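Local coordinates for putative uncharacterized protein (Coprinopsis cinerea, PDB 3W9A) that is a glycoside hydrolase of family 131 that probably cleaves beta-glucans, represented here by its catalytic beta-jelly-roll domain, at residues Phe95-Ile100 with Gly219-Glu224; His122-Lys127 with Phe159-Asp164; Gln115-Glu120 with Arg197-Gly202; Thr29-Ile34 with Glu80-Thr85. One frame throughout, in Å; residues are numbered along the deposited sequence.

In the fold
Both sheets of the beta-jelly roll are represented. Interaction 1 pairs neighbouring strands of one sheet, while interactions 3 and 4 do so in the other and touch where Val201 bonds to Leu81 and His200 to Glu80. Interaction 2 differs in kind: its strands belong to opposite sheets and meet mainly through side chains, with no hydrogen bond across. All four contacts are largely buried, interaction 1 lying about 8 Å and interaction 4 about 12 Å, centre to centre, from the middle of the chain. Inward-facing aromatics of 1, 2 and 3 share the interior, whereas interactions 3 and 4 carry polar side chains and bound glycerol on their other face.

Interaction 1: residues Phe95-Ile100 with Gly219-Glu224; sequences FYHFSI and GVYIEE
His97 stacks on Tyr221 and Tyr96 packs on Ile222, two cross-strand pairs of an antiparallel ladder within one sheet of the beta-jelly roll; the segment axes run at 174°. Four backbone hydrogen bonds hold the ladder: Phe95 with Glu223 and His97 with Tyr221 are hydrogen-bonded pairs, and Tyr96 with Ile222 between them is a non-hydrogen-bonded one.

The aromatic contacts fall on both faces. Ile222 runs alongside Tyr96 and sets CD1 over one ring face, toward the rim, 3.4 Å from Tyr96 CE2. Tyr96 OH is hydrogen-bonded to Leu89 O and its ring meets Phe119 and Phe199. A leucine in place of Tyr96 would probably deprive Leu89 O of its hydroxyl partner and Ile222 CD1 of the flat surface it rests on. On the other face, the His97 and Tyr221 rings form an offset stack, with centroids 4.2 Å apart and planes nearly parallel at 7°. Tyr221 CG sits between its own backbone N and carbonyl carbon (chi1 70°), which places the ring face against the imidazole.

Polar links complete the contact. His97 NE2 donates to Glu223 OE2 in a bent bond of 2.5 Å, so short that the distance is best treated with caution, while Glu223 OE1 is hydrogen-bonded to Thr228 and the backbone N of Gly1. Near Ser99, whose OG also bonds to Asn158, a water lies 2.8 Å from Ser99 OG and donates to Gly219 O.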
# COMPACT_ATOMS: atom_id res chain seq x y z
N PHE A 95 -8.08 5.61 9.44
CA PHE A 95 -6.87 6.10 8.81
C PHE A 95 -6.07 4.91 8.36
O PHE A 95 -5.66 4.07 9.16
CB PHE A 95 -6.09 6.98 9.79
CG PHE A 95 -6.85 8.19 10.22
CD1 PHE A 95 -7.76 8.13 11.27
CD2 PHE A 95 -6.71 9.40 9.55
CE1 PHE A 95 -8.48 9.25 11.66
CE2 PHE A 95 -7.43 10.53 9.93
CZ PHE A 95 -8.30 10.45 10.99
N TYR A 96 -5.87 4.83 7.05
CA TYR A 96 -5.19 3.70 6.46
C TYR A 96 -3.75 4.12 6.21
O TYR A 96 -3.50 4.91 5.28
CB TYR A 96 -5.85 3.29 5.15
CG TYR A 96 -7.10 2.45 5.23
CD1 TYR A 96 -8.19 2.82 5.99
CD2 TYR A 96 -7.19 1.25 4.49
CE1 TYR A 96 -9.34 2.05 6.03
CE2 TYR A 96 -8.33 0.48 4.52
CZ TYR A 96 -9.41 0.88 5.28
OH TYR A 96 -10.54 0.08 5.29
N HIS A 97 -2.84 3.63 7.04
CA HIS A 97 -1.44 4.06 6.96
C HIS A 97 -0.59 3.11 6.14
O HIS A 97 -0.77 1.87 6.18
CB HIS A 97 -0.80 4.10 8.34
CG HIS A 97 -1.28 5.20 9.22
ND1 HIS A 97 -0.51 6.30 9.50
CD2 HIS A 97 -2.43 5.35 9.91
CE1 HIS A 97 -1.17 7.09 10.33
NE2 HIS A 97 -2.34 6.54 10.58
N PHE A 98 0.37 3.68 5.42
CA PHE A 98 1.43 2.91 4.80
C PHE A 98 2.53 3.86 4.36
O PHE A 98 2.31 5.08 4.24
CB PHE A 98 0.95 2.11 3.59
CG PHE A 98 0.34 2.96 2.51
CD1 PHE A 98 1.09 3.35 1.40
CD2 PHE A 98 -0.98 3.39 2.60
CE1 PHE A 98 0.54 4.15 0.42
CE2 PHE A 98 -1.53 4.19 1.62
CZ PHE A 98 -0.77 4.57 0.53
N SER A 99 3.70 3.28 4.10
CA SER A 99 4.83 3.97 3.51
C SER A 99 5.33 3.17 2.32
O SER A 99 5.44 1.95 2.40
CB SER A 99 6.00 4.11 4.51
OG SER A 99 5.57 4.70 5.73
N ILE A 100 5.67 3.88 1.26
CA ILE A 100 6.06 3.26 0.03
C ILE A 100 7.32 3.93 -0.57
O ILE A 100 7.57 5.13 -0.37
CB ILE A 100 4.85 3.26 -0.93
CG1 ILE A 100 5.11 2.41 -2.16
CG2 ILE A 100 4.46 4.66 -1.35
CD1 ILE A 100 3.84 1.94 -2.84
N GLY A 219 5.23 -0.20 7.36
CA GLY A 219 4.42 0.55 8.31
C GLY A 219 2.94 0.59 7.94
O GLY A 219 2.32 1.66 7.92
N VAL A 220 2.39 -0.58 7.64
CA VAL A 220 1.01 -0.68 7.20
C VAL A 220 0.09 -0.95 8.39
O VAL A 220 0.31 -1.92 9.11
CB VAL A 220 0.83 -1.79 6.15
CG1 VAL A 220 -0.60 -1.79 5.61
CG2 VAL A 220 1.82 -1.60 5.01
N TYR A 221 -0.91 -0.11 8.58
CA TYR A 221 -1.95 -0.34 9.61
C TYR A 221 -3.15 0.57 9.41
O TYR A 221 -3.12 1.50 8.59
CB TYR A 221 -1.38 -0.17 11.03
CG TYR A 221 -1.01 1.25 11.47
CD1 TYR A 221 0.21 1.81 11.10
CD2 TYR A 221 -1.87 2.01 12.28
CE1 TYR A 221 0.56 3.11 11.49
CE2 TYR A 221 -1.52 3.30 12.68
CZ TYR A 221 -0.31 3.83 12.29
OH TYR A 221 0.03 5.10 12.69
N ILE A 222 -4.20 0.30 10.18
CA ILE A 222 -5.45 1.04 10.11
C ILE A 222 -5.84 1.37 11.54
O ILE A 222 -5.93 0.49 12.39
CB ILE A 222 -6.56 0.21 9.44
CG1 ILE A 222 -6.21 -0.05 7.96
CG2 ILE A 222 -7.92 0.90 9.59
CD1 ILE A 222 -7.05 -1.12 7.28
N GLU A 223 -6.03 2.65 11.81
CA GLU A 223 -6.33 3.10 13.16
C GLU A 223 -7.59 3.96 13.17
O GLU A 223 -7.99 4.52 12.16
CB GLU A 223 -5.16 3.90 13.72
CG GLU A 223 -4.95 5.22 12.98
CD GLU A 223 -3.88 6.10 13.57
OE1 GLU A 223 -3.56 5.95 14.77
OE2 GLU A 223 -3.37 6.95 12.82
N GLU A 224 -8.19 4.09 14.33
CA GLU A 224 -9.20 5.12 14.53
C GLU A 224 -8.50 6.45 14.74
O GLU A 224 -7.28 6.52 14.86
CB GLU A 224 -10.05 4.81 15.76
CG GLU A 224 -10.84 3.53 15.64
CD GLU A 224 -11.57 3.18 16.94
OE1 GLU A 224 -12.33 2.19 16.92
OE2 GLU A 224 -11.40 3.90 17.95
O HOH W 1 3.48 4.18 7.51

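Interaction 2: residues His122-Lys127 with Phe159-Asp164; sequences HFTELK and FAYDID
Thr124 lays its CG2 methyl over one face of the Tyr161 ring, 3.6 Å from Tyr161 CD2. Seen from the ring centroid, the methyl lies 29° off the ring normal, which supports a CH-pi contact. Thr124 OG1 stands trans to the backbone N (chi1 -164°); this puts CG2 between the backbone N and the carbonyl carbon, where it meets the ring, while OG1 itself is hydrogen-bonded to Tyr140 O.

Tyr161 spans the gap between the sheets with its OH end. The OH comes within 3.6 Å of Leu126 CG and lies as near to Glu125 CA, and it is hydrogen-bonded to Met117 O, so this buried polar atom is satisfied, which should restrain the far end of the ring. Leu126 and Phe159 approach from opposite directions: Leu126 CD1 is 3.8 Å from Phe159 CE2, and Leu126 CD2 stands over the same ring toward its rim. At the other end of the contact Ile163 CD1 meets the edge of the Phe123 ring, 4.0 Å from Phe123 CZ.

No hydrogen bond crosses between the segments, whose strand axes stay 9.4 Å apart at an angle of 154°. That spacing is face-to-face packing of two sheets, not strand pairing. Thr124-Lys127 belongs to a strand flanked by strands 114-119 and 136-141, whereas Phe159-Asp164 lies between strands 93-101 and 169-176, from which Phe98 and Leu172 add to the interior packing.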
# COMPACT_ATOMS: atom_id res chain seq x y z
N HIS A 122 -11.60 1.36 -6.43
CA HIS A 122 -10.69 2.46 -6.77
C HIS A 122 -11.20 3.82 -6.28
O HIS A 122 -10.84 4.85 -6.86
CB HIS A 122 -10.42 2.50 -8.26
CG HIS A 122 -9.90 1.21 -8.81
ND1 HIS A 122 -8.56 0.88 -8.79
CD2 HIS A 122 -10.54 0.16 -9.39
CE1 HIS A 122 -8.40 -0.32 -9.33
NE2 HIS A 122 -9.58 -0.77 -9.71
N PHE A 123 -12.00 3.82 -5.21
CA PHE A 123 -12.53 5.08 -4.72
C PHE A 123 -11.39 5.94 -4.19
O PHE A 123 -11.50 7.16 -4.17
CB PHE A 123 -13.67 4.87 -3.70
CG PHE A 123 -13.22 4.54 -2.31
CD1 PHE A 123 -12.79 5.53 -1.46
CD2 PHE A 123 -13.31 3.23 -1.82
CE1 PHE A 123 -12.42 5.23 -0.16
CE2 PHE A 123 -12.93 2.92 -0.53
CZ PHE A 123 -12.48 3.92 0.30
N THR A 124 -10.31 5.29 -3.74
CA THR A 124 -9.03 5.98 -3.52
C THR A 124 -7.90 5.01 -3.81
O THR A 124 -8.05 3.80 -3.63
CB THR A 124 -8.91 6.59 -2.10
OG1 THR A 124 -7.84 7.55 -2.06
CG2 THR A 124 -8.71 5.50 -1.04
N GLU A 125 -6.77 5.57 -4.25
CA GLU A 125 -5.61 4.80 -4.63
C GLU A 125 -4.49 5.73 -5.04
O GLU A 125 -4.67 6.95 -5.19
CB GLU A 125 -5.92 3.88 -5.83
CG GLU A 125 -6.26 4.64 -7.13
CD GLU A 125 -6.75 3.72 -8.23
OE1 GLU A 125 -6.45 2.49 -8.19
OE2 GLU A 125 -7.46 4.22 -9.13
N LEU A 126 -3.33 5.13 -5.24
CA LEU A 126 -2.20 5.83 -5.81
C LEU A 126 -2.04 5.28 -7.20
O LEU A 126 -2.31 4.10 -7.44
CB LEU A 126 -0.93 5.58 -5.00
CG LEU A 126 -0.85 6.12 -3.56
CD1 LEU A 126 0.41 5.64 -2.86
CD2 LEU A 126 -0.92 7.63 -3.51
N LYS A 127 -1.62 6.13 -8.12
CA LYS A 127 -1.15 5.65 -9.43
C LYS A 127 0.22 6.18 -9.79
O LYS A 127 0.73 7.11 -9.16
CB LYS A 127 -2.11 6.04 -10.53
CG LYS A 127 -3.57 5.66 -10.30
CD LYS A 127 -4.23 5.39 -11.64
CE LYS A 127 -5.69 5.78 -11.65
NZ LYS A 127 -6.26 5.43 -12.98
N PHE A 159 2.07 7.82 3.81
CA PHE A 159 0.69 8.23 3.57
C PHE A 159 -0.24 7.73 4.64
O PHE A 159 -0.01 6.68 5.27
CB PHE A 159 0.18 7.68 2.25
CG PHE A 159 0.93 8.18 1.04
CD1 PHE A 159 0.65 9.43 0.50
CD2 PHE A 159 1.89 7.40 0.43
CE1 PHE A 159 1.31 9.89 -0.63
CE2 PHE A 159 2.56 7.84 -0.69
CZ PHE A 159 2.26 9.09 -1.24
N ALA A 160 -1.32 8.48 4.81
CA ALA A 160 -2.53 7.93 5.37
C ALA A 160 -3.76 8.44 4.61
O ALA A 160 -3.91 9.64 4.32
CB ALA A 160 -2.63 8.22 6.86
N TYR A 161 -4.63 7.49 4.25
CA TYR A 161 -5.94 7.80 3.74
C TYR A 161 -6.85 8.08 4.95
O TYR A 161 -7.05 7.24 5.81
CB TYR A 161 -6.52 6.65 2.92
CG TYR A 161 -5.71 6.16 1.73
CD1 TYR A 161 -4.76 6.97 1.09
CD2 TYR A 161 -5.92 4.89 1.22
CE1 TYR A 161 -4.04 6.51 -0.01
CE2 TYR A 161 -5.23 4.43 0.11
CZ TYR A 161 -4.28 5.24 -0.50
OH TYR A 161 -3.59 4.75 -1.60
N ASP A 162 -7.39 9.29 5.00
CA ASP A 162 -8.28 9.74 6.06
C ASP A 162 -9.67 9.52 5.51
O ASP A 162 -10.16 10.35 4.75
CB ASP A 162 -8.00 11.24 6.27
CG ASP A 162 -8.89 11.88 7.31
OD1 ASP A 162 -10.02 11.42 7.55
OD2 ASP A 162 -8.42 12.89 7.90
N ILE A 163 -10.27 8.38 5.86
CA ILE A 163 -11.53 7.96 5.25
C ILE A 163 -12.66 8.15 6.25
O ILE A 163 -12.62 7.61 7.37
CB ILE A 163 -11.49 6.50 4.75
CG1 ILE A 163 -10.30 6.30 3.78
CG2 ILE A 163 -12.78 6.14 4.04
CD1 ILE A 163 -10.04 4.86 3.39
N ASP A 164 -13.65 8.96 5.86
CA ASP A 164 -14.88 9.13 6.64
C ASP A 164 -15.93 8.28 5.94
O ASP A 164 -16.46 8.66 4.90
CB ASP A 164 -15.29 10.60 6.65
CG ASP A 164 -16.48 10.88 7.56
OD1 ASP A 164 -16.60 12.03 8.01
OD2 ASP A 164 -17.30 9.97 7.82

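Interaction 3: residues Gln115-Glu120 with Arg197-Gly202; sequences QVMFFE and RDFHVG. With GOL (glycerol), chain E.
Phe118 and His200 face each other in an offset stack, centroids 4.6 Å apart, above backbones that pair antiparallel. His200 N donates to Phe118 O at 2.8 Å; the return bond from Phe118 N to His200 O is weak. Glu120 N is satisfied by Asp198 O at 3.0 Å, and N of Met117, a selenomethionine where the chain turns a corner, by Gly202 O.

His200 ND1 is hydrogen-bonded to Glu80 OE1 at an unusually short, hence doubtful, distance. His200 NE2 lies 2.8 Å from O3 of a glycerol, probably from the crystallisation liquor; either could be the donor. That glycerol also reaches Glu120 OE1, whose position is less certain. Asp198 OD1 is hydrogen-bonded to Thr194 OG1, and OD2 to the backbone N of Asp195.

On the other face Phe199 directs its edge at Phe119, with planes at 52° and Phe199 CD1 3.5 Å above the centre of the Phe119 ring. An alanine at Phe119 would likely open a gap at the edge of Phe199 and strip Phe123 and Tyr96 of a ring they pack against.

An aromatic inner face and polar groups around a glycerol outside are consistent with the substrate cleft of jelly-roll hydrolases.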
# COMPACT_ATOMS: atom_id res chain seq x y z
N GLN A 115 -1.63 0.91 -10.59
CA GLN A 115 -2.54 1.24 -9.50
C GLN A 115 -1.99 0.57 -8.26
O GLN A 115 -1.68 -0.63 -8.26
CB GLN A 115 -3.95 0.73 -9.81
CG GLN A 115 -4.64 1.48 -10.93
CD GLN A 115 -5.53 0.59 -11.78
OE1 GLN A 115 -6.11 -0.37 -11.28
NE2 GLN A 115 -5.64 0.90 -13.07
N VAL A 116 -1.83 1.35 -7.20
CA VAL A 116 -1.14 0.88 -6.02
C VAL A 116 -1.89 1.30 -4.78
O VAL A 116 -2.42 2.40 -4.72
CB VAL A 116 0.27 1.47 -5.97
CG1 VAL A 116 1.07 0.79 -4.89
CG2 VAL A 116 0.96 1.32 -7.34
N MSE A 117 -1.94 0.41 -3.80
CA MSE A 117 -2.60 0.70 -2.52
C MSE A 117 -4.03 1.14 -2.76
O MSE A 117 -4.46 2.19 -2.32
CB MSE A 117 -1.77 1.72 -1.73
CG MSE A 117 -0.28 1.38 -1.55
SE MSE A 117 0.06 -0.37 -0.66
CE MSE A 117 -1.19 -0.11 0.85
N PHE A 118 -4.79 0.29 -3.46
CA PHE A 118 -6.11 0.64 -3.95
C PHE A 118 -7.20 -0.22 -3.35
O PHE A 118 -6.98 -1.41 -3.10
CB PHE A 118 -6.19 0.52 -5.49
CG PHE A 118 -5.86 -0.85 -6.05
CD1 PHE A 118 -6.84 -1.81 -6.25
CD2 PHE A 118 -4.56 -1.14 -6.46
CE1 PHE A 118 -6.52 -3.05 -6.80
CE2 PHE A 118 -4.24 -2.38 -7.01
CZ PHE A 118 -5.21 -3.33 -7.19
N PHE A 119 -8.36 0.38 -3.15
CA PHE A 119 -9.57 -0.39 -2.87
C PHE A 119 -10.07 -0.97 -4.18
O PHE A 119 -9.80 -0.42 -5.24
CB PHE A 119 -10.65 0.50 -2.26
CG PHE A 119 -10.37 0.90 -0.86
CD1 PHE A 119 -10.78 0.12 0.19
CD2 PHE A 119 -9.69 2.07 -0.61
CE1 PHE A 119 -10.51 0.49 1.49
CE2 PHE A 119 -9.43 2.47 0.69
CZ PHE A 119 -9.84 1.68 1.74
N GLU A 120 -10.82 -2.08 -4.08
CA GLU A 120 -11.40 -2.75 -5.26
C GLU A 120 -12.12 -1.78 -6.19
O GLU A 120 -11.94 -1.82 -7.42
CB GLU A 120 -12.33 -3.88 -4.83
CG GLU A 120 -13.06 -4.61 -5.95
CD GLU A 120 -12.15 -5.46 -6.82
OE1 GLU A 120 -10.94 -5.61 -6.58
OE2 GLU A 120 -12.68 -6.02 -7.78
N ARG A 197 -12.52 -6.65 3.13
CA ARG A 197 -11.55 -7.58 2.55
C ARG A 197 -11.30 -7.22 1.09
O ARG A 197 -11.22 -8.09 0.22
CB ARG A 197 -12.04 -9.03 2.69
CG ARG A 197 -13.37 -9.29 2.02
CD ARG A 197 -13.91 -10.67 2.32
NE ARG A 197 -14.55 -10.70 3.63
CZ ARG A 197 -15.39 -11.65 4.03
NH1 ARG A 197 -15.71 -12.66 3.22
NH2 ARG A 197 -15.94 -11.59 5.24
N ASP A 198 -11.17 -5.91 0.84
CA ASP A 198 -11.01 -5.41 -0.52
C ASP A 198 -10.01 -4.23 -0.64
O ASP A 198 -10.04 -3.51 -1.62
CB ASP A 198 -12.37 -5.02 -1.09
CG ASP A 198 -13.01 -3.86 -0.33
OD1 ASP A 198 -12.35 -3.32 0.58
OD2 ASP A 198 -14.17 -3.52 -0.66
N PHE A 199 -9.13 -4.08 0.35
CA PHE A 199 -8.04 -3.14 0.23
C PHE A 199 -6.76 -3.86 -0.20
O PHE A 199 -6.31 -4.81 0.46
CB PHE A 199 -7.84 -2.40 1.55
CG PHE A 199 -6.78 -1.33 1.47
CD1 PHE A 199 -6.97 -0.21 0.67
CD2 PHE A 199 -5.60 -1.46 2.17
CE1 PHE A 199 -6.00 0.76 0.58
CE2 PHE A 199 -4.61 -0.48 2.08
CZ PHE A 199 -4.82 0.63 1.28
N HIS A 200 -6.18 -3.40 -1.30
CA HIS A 200 -5.11 -4.13 -1.98
C HIS A 200 -3.77 -3.55 -1.61
O HIS A 200 -3.38 -2.49 -2.11
CB HIS A 200 -5.33 -4.11 -3.49
CG HIS A 200 -6.56 -4.85 -3.91
ND1 HIS A 200 -6.54 -5.91 -4.81
CD2 HIS A 200 -7.85 -4.74 -3.49
CE1 HIS A 200 -7.77 -6.37 -4.96
NE2 HIS A 200 -8.58 -5.68 -4.17
N VAL A 201 -3.08 -4.24 -0.70
CA VAL A 201 -1.76 -3.83 -0.30
C VAL A 201 -0.78 -4.41 -1.32
O VAL A 201 -0.35 -5.55 -1.20
CB VAL A 201 -1.42 -4.33 1.11
CG1 VAL A 201 -0.00 -3.95 1.49
CG2 VAL A 201 -2.41 -3.76 2.13
N GLY A 202 -0.45 -3.62 -2.32
CA GLY A 202 0.38 -4.09 -3.42
C GLY A 202 0.20 -3.30 -4.70
O GLY A 202 -0.17 -2.12 -4.67
C1 GOL E . -10.58 -10.35 -5.40
O1 GOL E . -11.49 -11.18 -4.67
C2 GOL E . -10.95 -8.88 -5.22
O2 GOL E . -10.18 -8.12 -6.15
C3 GOL E . -10.71 -8.43 -3.78
O3 GOL E . -10.98 -7.01 -3.68

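Interaction 4: residues Thr29-Ile34 with Glu80-Thr85; sequences TYQWYI and ELIPQT
Twisted antiparallel strand pairing joins Gln31 to Ile82 and their neighbours, adding strand 30-34 alongside strand 77-83 in the sheet that also holds strand 199-201. The segment axes run at 144°, far from flat antiparallel.

Gln31 and Ile82 form the hydrogen-bonded pair, with Gln31 N 2.7 Å from Ile82 O and Ile82 N returning a bond to Gln31 O. Gln84 N donates to Thr29 O at 2.8 Å, and the same oxygen also accepts from Trp5 NE1. Farther along, the ladder becomes irregular: a water donates to Gln31 O and to Glu80 O and accepts from Tyr33 N, filling in for direct bonds before Glu80 N reaches Ile34 O at 3.3 Å.

Side chains divide by face. Gln31, extended beyond CG, sends NE2 to Gln84 OE1 at 3.1 Å, approaching 54° above the plane of that amide. Trp21 NE1 and Gln26 NE2 also donate to OE1, so three N-H groups grip one oxygen and should hold the Gln84 amide against rotation. On this face Ile34 lays CG2 3.6 Å from Glu80 CD, beside a carboxylate in a salt bridge with Arg78. On the other, Leu81 CD2 packs 3.6 Å from Trp32 CE3, and Leu81 CB rests 3.7 Å from Tyr30 CD1; Trp32 NE1 is tied to Thr40 and Tyr30 OH to Gly7 O.

Tyr33 OH binds the glycerol that His200 also holds. Probably from the crystallisation liquor, this molecule may mark the substrate cleft; the strand pair beside it is a twisted antiparallel ladder in one sheet of the jelly roll.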
# COMPACT_ATOMS: atom_id res chain seq x y z
N THR A 29 -2.44 -11.89 9.43
CA THR A 29 -3.07 -10.61 9.17
C THR A 29 -3.27 -10.26 7.69
O THR A 29 -3.81 -9.22 7.38
CB THR A 29 -2.23 -9.50 9.82
OG1 THR A 29 -0.84 -9.77 9.57
CG2 THR A 29 -2.50 -9.45 11.35
N TYR A 30 -2.83 -11.12 6.79
CA TYR A 30 -2.87 -10.84 5.35
C TYR A 30 -3.37 -12.02 4.54
O TYR A 30 -2.88 -13.14 4.69
CB TYR A 30 -1.47 -10.51 4.85
CG TYR A 30 -0.96 -9.14 5.20
CD1 TYR A 30 -1.35 -8.03 4.45
CD2 TYR A 30 -0.04 -8.95 6.22
CE1 TYR A 30 -0.85 -6.75 4.75
CE2 TYR A 30 0.45 -7.68 6.51
CZ TYR A 30 0.05 -6.60 5.76
OH TYR A 30 0.52 -5.34 6.03
N GLN A 31 -4.32 -11.75 3.64
CA GLN A 31 -4.78 -12.74 2.67
C GLN A 31 -3.84 -12.70 1.47
O GLN A 31 -3.46 -11.64 1.00
CB GLN A 31 -6.18 -12.44 2.20
CG GLN A 31 -7.17 -12.17 3.30
CD GLN A 31 -8.58 -12.00 2.80
OE1 GLN A 31 -8.82 -11.52 1.70
NE2 GLN A 31 -9.53 -12.37 3.62
N TRP A 32 -3.48 -13.88 0.99
CA TRP A 32 -2.48 -13.95 -0.07
C TRP A 32 -3.02 -14.93 -1.12
O TRP A 32 -2.91 -16.15 -0.97
CB TRP A 32 -1.17 -14.40 0.53
CG TRP A 32 -0.05 -14.68 -0.43
CD1 TRP A 32 0.78 -15.75 -0.42
CD2 TRP A 32 0.35 -13.87 -1.54
NE1 TRP A 32 1.68 -15.67 -1.45
CE2 TRP A 32 1.45 -14.51 -2.14
CE3 TRP A 32 -0.08 -12.64 -2.05
CZ2 TRP A 32 2.10 -13.99 -3.25
CZ3 TRP A 32 0.59 -12.10 -3.16
CH2 TRP A 32 1.66 -12.77 -3.74
N TYR A 33 -3.69 -14.36 -2.11
CA TYR A 33 -4.25 -15.13 -3.24
C TYR A 33 -4.19 -14.39 -4.59
O TYR A 33 -4.31 -15.03 -5.61
CB TYR A 33 -5.70 -15.56 -2.96
CG TYR A 33 -6.69 -14.42 -2.83
CD1 TYR A 33 -7.44 -14.00 -3.92
CD2 TYR A 33 -6.86 -13.77 -1.62
CE1 TYR A 33 -8.35 -12.95 -3.80
CE2 TYR A 33 -7.77 -12.72 -1.49
CZ TYR A 33 -8.51 -12.31 -2.58
OH TYR A 33 -9.41 -11.26 -2.42
N ILE A 34 -4.04 -13.06 -4.58
CA ILE A 34 -3.95 -12.30 -5.82
C ILE A 34 -2.48 -12.35 -6.26
O ILE A 34 -1.69 -11.48 -5.93
CB ILE A 34 -4.46 -10.84 -5.65
CG1 ILE A 34 -5.92 -10.84 -5.21
CG2 ILE A 34 -4.36 -10.07 -6.96
CD1 ILE A 34 -6.50 -9.46 -4.93
N GLU A 80 -0.61 -8.59 -4.82
CA GLU A 80 -1.42 -7.81 -3.87
C GLU A 80 -1.82 -8.68 -2.68
O GLU A 80 -2.29 -9.80 -2.85
CB GLU A 80 -2.68 -7.27 -4.57
CG GLU A 80 -2.45 -7.08 -6.06
CD GLU A 80 -3.63 -6.55 -6.84
OE1 GLU A 80 -4.76 -6.50 -6.33
OE2 GLU A 80 -3.40 -6.16 -8.00
N LEU A 81 -1.63 -8.15 -1.49
CA LEU A 81 -2.19 -8.76 -0.28
C LEU A 81 -3.43 -8.00 0.12
O LEU A 81 -3.62 -6.86 -0.31
CB LEU A 81 -1.16 -8.69 0.85
CG LEU A 81 0.13 -9.47 0.63
CD1 LEU A 81 1.30 -8.78 1.32
CD2 LEU A 81 -0.00 -10.91 1.12
N ILE A 82 -4.26 -8.62 0.95
CA ILE A 82 -5.47 -7.99 1.47
C ILE A 82 -5.49 -8.18 2.98
O ILE A 82 -5.06 -9.21 3.48
CB ILE A 82 -6.75 -8.65 0.92
CG1 ILE A 82 -6.72 -8.78 -0.61
CG2 ILE A 82 -8.00 -7.91 1.41
CD1 ILE A 82 -6.90 -7.49 -1.36
N PRO A 83 -5.93 -7.15 3.72
CA PRO A 83 -6.02 -7.35 5.16
C PRO A 83 -6.92 -8.52 5.51
O PRO A 83 -7.99 -8.67 4.92
CB PRO A 83 -6.63 -6.05 5.65
CG PRO A 83 -6.16 -5.04 4.67
CD PRO A 83 -6.22 -5.76 3.34
N GLN A 84 -6.47 -9.33 6.45
CA GLN A 84 -7.29 -10.36 7.07
C GLN A 84 -7.70 -9.87 8.45
O GLN A 84 -6.83 -9.66 9.30
CB GLN A 84 -6.51 -11.67 7.21
CG GLN A 84 -7.26 -12.79 7.93
CD GLN A 84 -8.42 -13.32 7.11
OE1 GLN A 84 -8.24 -13.84 6.01
NE2 GLN A 84 -9.61 -13.25 7.67
N THR A 85 -9.00 -9.68 8.65
CA THR A 85 -9.55 -9.23 9.94
C THR A 85 -11.02 -9.56 10.03
O THR A 85 -11.68 -9.69 9.01
CB THR A 85 -9.39 -7.70 10.13
OG1 THR A 85 -9.96 -7.29 11.37
CG2 THR A 85 -10.05 -6.91 9.00
O HOH W 2 -4.04 -11.55 -1.89